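Local structure of spindle pole body-associated protein VIK1 (Candida glabrata, 4GKP) at residues 31-35 with 36-40; 70-73 with 74-78. The protein probably binds microtubules as a noncatalytic partner of the kinesin Kar3, and is represented here by its truncated neck and C-terminal motor homology domain. All coordinates share one frame; numbering follows the deposited sequence.

Interaction 1 (31-35 with 36-40); sequences IVNYS and DESIE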
loop_
_atom_site.group_PDB
_atom_site.type_symbol
_atom_site.label_atom_id
_atom_site.label_comp_id
_atom_site.label_asym_id
_atom_site.label_seq_id
_atom_site.Cartn_x
_atom_site.Cartn_y
_atom_site.Cartn_z
ATOM N N ILE A 31 10.093 -4.001 21.502
ATOM C CA ILE A 31 9.716 -5.287 22.064
ATOM C C ILE A 31 8.497 -5.792 21.314
ATOM O O ILE A 31 7.410 -5.209 21.401
ATOM C CB ILE A 31 9.487 -5.215 23.601
ATOM C CG1 ILE A 31 10.792 -4.828 24.325
ATOM C CG2 ILE A 31 8.929 -6.533 24.146
ATOM C CD1 ILE A 31 12.036 -5.594 23.892
ATOM N N VAL A 32 8.720 -6.852 20.545
ATOM C CA VAL A 32 7.694 -7.432 19.689
ATOM C C VAL A 32 6.864 -8.462 20.462
ATOM O O VAL A 32 7.392 -9.456 20.983
ATOM C CB VAL A 32 8.321 -8.066 18.429
ATOM C CG1 VAL A 32 7.290 -8.860 17.651
ATOM C CG2 VAL A 32 8.934 -6.989 17.545
ATOM N N ASN A 33 5.566 -8.200 20.538
ATOM C CA ASN A 33 4.634 -9.119 21.157
ATOM C C ASN A 33 3.638 -9.678 20.137
ATOM O O ASN A 33 2.600 -9.068 19.870
ATOM C CB ASN A 33 3.900 -8.422 22.305
ATOM C CG ASN A 33 3.278 -9.402 23.289
ATOM O OD1 ASN A 33 3.258 -10.621 23.060
ATOM N ND2 ASN A 33 2.761 -8.867 24.400
ATOM N N TYR A 34 3.953 -10.846 19.579
ATOM C CA TYR A 34 3.093 -11.463 18.558
ATOM C C TYR A 34 1.713 -11.826 19.066
ATOM O O TYR A 34 0.724 -11.567 18.387
ATOM C CB TYR A 34 3.769 -12.674 17.920
ATOM C CG TYR A 34 4.936 -12.282 17.056
ATOM C CD1 TYR A 34 4.748 -11.515 15.898
ATOM C CD2 TYR A 34 6.230 -12.660 17.397
ATOM C CE1 TYR A 34 5.821 -11.138 15.106
ATOM C CE2 TYR A 34 7.308 -12.298 16.606
ATOM C CZ TYR A 34 7.099 -11.536 15.463
ATOM O OH TYR A 34 8.174 -11.184 14.682
ATOM N N SER A 35 1.650 -12.392 20.267
ATOM C CA SER A 35 0.382 -12.795 20.871
ATOM C C SER A 35 -0.581 -11.613 21.015
ATOM O O SER A 35 -1.773 -11.733 20.717
ATOM C CB SER A 35 0.627 -13.473 22.227
ATOM O OG SER A 35 1.027 -12.546 23.228
ATOM N N ASP A 36 -0.047 -10.472 21.445
ATOM C CA ASP A 36 -0.832 -9.255 21.659
ATOM C C ASP A 36 -0.937 -8.372 20.399
ATOM O O ASP A 36 -1.724 -7.417 20.367
ATOM C CB ASP A 36 -0.205 -8.450 22.807
ATOM C CG ASP A 36 -1.204 -7.571 23.516
ATOM O OD1 ASP A 36 -2.037 -8.108 24.277
ATOM O OD2 ASP A 36 -1.147 -6.340 23.327
ATOM N N GLU A 37 -0.146 -8.700 19.372
ATOM C CA GLU A 37 -0.011 -7.888 18.141
ATOM C C GLU A 37 0.411 -6.449 18.465
ATOM O O GLU A 37 -0.122 -5.474 17.918
ATOM C CB GLU A 37 -1.294 -7.907 17.280
ATOM C CG GLU A 37 -1.976 -9.264 17.128
ATOM C CD GLU A 37 -1.302 -10.198 16.136
ATOM O OE1 GLU A 37 -0.194 -9.908 15.643
ATOM O OE2 GLU A 37 -1.902 -11.250 15.844
ATOM N N SER A 38 1.374 -6.329 19.368
ATOM C CA SER A 38 1.811 -5.027 19.832
ATOM C C SER A 38 3.315 -4.894 19.744
ATOM O O SER A 38 4.053 -5.878 19.789
ATOM C CB SER A 38 1.361 -4.791 21.277
ATOM O OG SER A 38 2.131 -5.573 22.180
ATOM N N ILE A 39 3.761 -3.657 19.611
ATOM C CA ILE A 39 5.174 -3.343 19.697
ATOM C C ILE A 39 5.341 -2.256 20.759
ATOM O O ILE A 39 4.724 -1.185 20.681
ATOM C CB ILE A 39 5.746 -2.876 18.335
ATOM C CG1 ILE A 39 5.493 -3.928 17.250
ATOM C CG2 ILE A 39 7.237 -2.580 18.443
ATOM C CD1 ILE A 39 5.719 -3.415 15.842
ATOM N N GLU A 40 6.140 -2.548 21.777
ATOM C CA GLU A 40 6.497 -1.512 22.721
ATOM C C GLU A 40 7.827 -0.890 22.337
ATOM O O GLU A 40 8.812 -1.587 22.111
ATOM C CB GLU A 40 6.518 -1.998 24.172
ATOM C CG GLU A 40 6.965 -0.889 25.117
ATOM C CD GLU A 40 6.697 -1.166 26.579
ATOM O OE1 GLU A 40 6.891 -2.320 27.027
ATOM O OE2 GLU A 40 6.311 -0.201 27.281
#
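Ile31 N donates to Glu40 O at 2.8 Å, with a nearly straight N-H...O angle of 168°. Glu40 N returns a bond to Ile31 O. Asn33 and Ser38 form the next hydrogen-bonded pair, again with two backbone bonds. Between them, Val32 and Ile39 are a non-hydrogen-bonded pair, and Ile39 CA makes a CA-H...O contact with Ile31 O at 3.4 Å.

Asn33 carries the side-chain contact near the turn. Its CG lies anti to the backbone N (chi1 -160°), and its ND2 comes within 3.4 Å of Asp36 CB. The Asn33 amide and the Asp36 carboxylate are turned by 26° against each other. Ser35 OG donates to Asn33 OD1 at 3.0 Å, from above the amide plane and not along a lone pair. This bond probably limits rotation of the amide. Ser38 OG also touches Asn33 CB, at 3.4 Å.

On the other face, Val32 CG1 lies over the Tyr34 ring, nearer its edge than its centre. Val32, Tyr34 and Ile39 pack on strand 17-22. Tyr34 OH bonds to Glu23, and Glu37 OE1 accepts from Leu53 N.

Glu37 N makes a weak 3.2 Å bond to Tyr34 O across a type I turn at Ser35 and Asp36. Glu37 itself takes a left-handed backbone conformation. With Glu37 and Ser38 both facing Asn33, this is an antiparallel beta hairpin with a G1 beta bulge.

Interaction 2 (70-73 with 74-78); sequences HVYI and DFCLK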
loop_
_atom_site.group_PDB
_atom_site.type_symbol
_atom_site.label_atom_id
_atom_site.label_comp_id
_atom_site.label_asym_id
_atom_site.label_seq_id
_atom_site.Cartn_x
_atom_site.Cartn_y
_atom_site.Cartn_z
ATOM N N HIS A 70 -4.849 -10.831 1.390
ATOM C CA HIS A 70 -5.623 -11.626 0.437
ATOM C C HIS A 70 -7.086 -11.498 0.733
ATOM O O HIS A 70 -7.897 -11.278 -0.163
ATOM C CB HIS A 70 -5.210 -13.108 0.532
ATOM C CG HIS A 70 -5.830 -14.002 -0.525
ATOM N ND1 HIS A 70 -5.451 -15.282 -0.698
ATOM C CD2 HIS A 70 -6.833 -13.758 -1.478
ATOM C CE1 HIS A 70 -6.166 -15.834 -1.702
ATOM N NE2 HIS A 70 -7.008 -14.899 -2.180
ATOM N N VAL A 71 -7.428 -11.649 2.004
ATOM C CA VAL A 71 -8.817 -11.649 2.453
ATOM C C VAL A 71 -9.386 -10.246 2.301
ATOM O O VAL A 71 -10.479 -10.059 1.776
ATOM C CB VAL A 71 -8.928 -12.175 3.917
ATOM C CG1 VAL A 71 -10.357 -12.138 4.432
ATOM C CG2 VAL A 71 -8.361 -13.578 3.995
ATOM N N TYR A 72 -8.610 -9.267 2.748
ATOM C CA TYR A 72 -8.948 -7.866 2.573
ATOM C C TYR A 72 -9.247 -7.544 1.110
ATOM O O TYR A 72 -10.324 -7.052 0.802
ATOM C CB TYR A 72 -7.798 -7.017 3.103
ATOM C CG TYR A 72 -7.910 -5.570 2.760
ATOM C CD1 TYR A 72 -8.947 -4.796 3.263
ATOM C CD2 TYR A 72 -6.973 -4.964 1.917
ATOM C CE1 TYR A 72 -9.041 -3.441 2.960
ATOM C CE2 TYR A 72 -7.061 -3.622 1.612
ATOM C CZ TYR A 72 -8.103 -2.864 2.137
ATOM O OH TYR A 72 -8.195 -1.523 1.822
ATOM N N ILE A 73 -8.298 -7.841 0.219
ATOM C CA ILE A 73 -8.427 -7.568 -1.214
ATOM C C ILE A 73 -9.648 -8.246 -1.817
ATOM O O ILE A 73 -10.467 -7.614 -2.494
ATOM C CB ILE A 73 -7.169 -8.021 -1.991
ATOM C CG1 ILE A 73 -5.974 -7.137 -1.620
ATOM C CG2 ILE A 73 -7.429 -8.007 -3.502
ATOM C CD1 ILE A 73 -4.672 -7.453 -2.341
ATOM N N ASP A 74 -9.751 -9.545 -1.574
ATOM C CA ASP A 74 -10.854 -10.341 -2.056
ATOM C C ASP A 74 -12.218 -9.806 -1.596
ATOM O O ASP A 74 -13.194 -9.856 -2.351
ATOM C CB ASP A 74 -10.673 -11.773 -1.565
ATOM C CG ASP A 74 -11.210 -12.774 -2.531
ATOM O OD1 ASP A 74 -10.552 -13.005 -3.568
ATOM O OD2 ASP A 74 -12.300 -13.317 -2.267
ATOM N N PHE A 75 -12.289 -9.291 -0.370
ATOM C CA PHE A 75 -13.562 -8.830 0.196
ATOM C C PHE A 75 -13.991 -7.523 -0.488
ATOM O O PHE A 75 -15.147 -7.382 -0.876
ATOM C CB PHE A 75 -13.463 -8.674 1.740
ATOM C CG PHE A 75 -14.801 -8.533 2.436
ATOM C CD1 PHE A 75 -15.635 -9.639 2.622
ATOM C CD2 PHE A 75 -15.229 -7.295 2.913
ATOM C CE1 PHE A 75 -16.874 -9.515 3.245
ATOM C CE2 PHE A 75 -16.464 -7.163 3.551
ATOM C CZ PHE A 75 -17.290 -8.275 3.716
ATOM N N CYS A 76 -13.055 -6.581 -0.652
ATOM C CA CYS A 76 -13.351 -5.316 -1.354
ATOM C C CYS A 76 -13.828 -5.562 -2.804
ATOM O O CYS A 76 -14.823 -4.973 -3.252
ATOM C CB CYS A 76 -12.151 -4.375 -1.327
ATOM S SG CYS A 76 -11.679 -3.783 0.319
ATOM N N LEU A 77 -13.139 -6.457 -3.505
ATOM C CA LEU A 77 -13.508 -6.824 -4.883
ATOM C C LEU A 77 -14.918 -7.396 -4.984
ATOM O O LEU A 77 -15.751 -6.883 -5.747
ATOM C CB LEU A 77 -12.468 -7.760 -5.515
ATOM C CG LEU A 77 -11.087 -7.122 -5.775
ATOM C CD1 LEU A 77 -10.083 -8.175 -6.208
ATOM C CD2 LEU A 77 -11.153 -5.971 -6.793
ATOM N N LYS A 78 -15.199 -8.416 -4.181
ATOM C CA LYS A 78 -16.537 -9.017 -4.147
ATOM C C LYS A 78 -17.619 -8.021 -3.766
ATOM O O LYS A 78 -18.701 -8.033 -4.344
ATOM C CB LYS A 78 -16.565 -10.244 -3.236
ATOM C CG LYS A 78 -15.630 -11.302 -3.781
ATOM C CD LYS A 78 -15.929 -12.700 -3.308
ATOM C CE LYS A 78 -15.360 -13.672 -4.324
ATOM N NZ LYS A 78 -14.624 -14.741 -3.602
HETATM O O HOH W 1 -9.089 -15.525 -4.066
#
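Tyr72 holds CG opposite its backbone N (chi1 170°), while Cys76 holds SG opposite its carbonyl carbon (chi1 -65°). These torsions bring the sulfur to the ring one helical turn away. Cys76 SG lies 3.7 Å from Tyr72 CE1 and approaches the ring obliquely, 31° off its normal. This is a sulfur-aromatic contact. Tyr72 OH bonds to Asn84 O, which ties the far end of the ring to strand 83-88.

Ile73 and Leu77, one turn apart, run alongside each other in the same direction. Ile73 CG2 meets Leu77 CD1 at 3.8 Å. Both side chains also touch Phe83 and Tyr108, so this side of the helix is part of the buried core.

The backbone bonds are those of a regular alpha helix. Cys76 N donates to Tyr72 O at 3.1 Å, and Leu77 N to Ile73 O.

The polar side is organised by Asp74. One water lies in the plane of the His70 ring at its edge, 2.9 Å from His70 NE2. It donates to Asp74 OD1 at 3.0 Å and so bridges the two side chains. Asp74 OD1 also bonds to Tyr108 OH. Lys78 NZ forms a salt bridge with Asp74 OD2 at 3.0 Å, on the syn lone pair. Both carboxylate oxygens are therefore held, which limits rotation of the group. The nearby lysine would probably stabilise the ionised form of Asp74.

How the interactions relate
The chain runs first through strand 17-22 and then into interaction 1. That contact closes a tight hairpin between strands 30-33 and 38-41, in a small antiparallel sheet completed by strand 46-49. Strand 52-56 returns the chain to the main sheet beside strand 17-22. Helix 68-78, which holds interaction 2, follows and leads to strand 83-88 of the same sheet. It is the helix of a beta-alpha-beta crossover. Interaction 2 closes no loop beyond its own helical turns. The two contacts are in series and neither nest nor cross. The centres of interactions 1 and 2 are about 26 Å apart. Their nearest atoms are about 14 Å apart. The hairpin lies at the surface, while the helix packs closer to the chain centre.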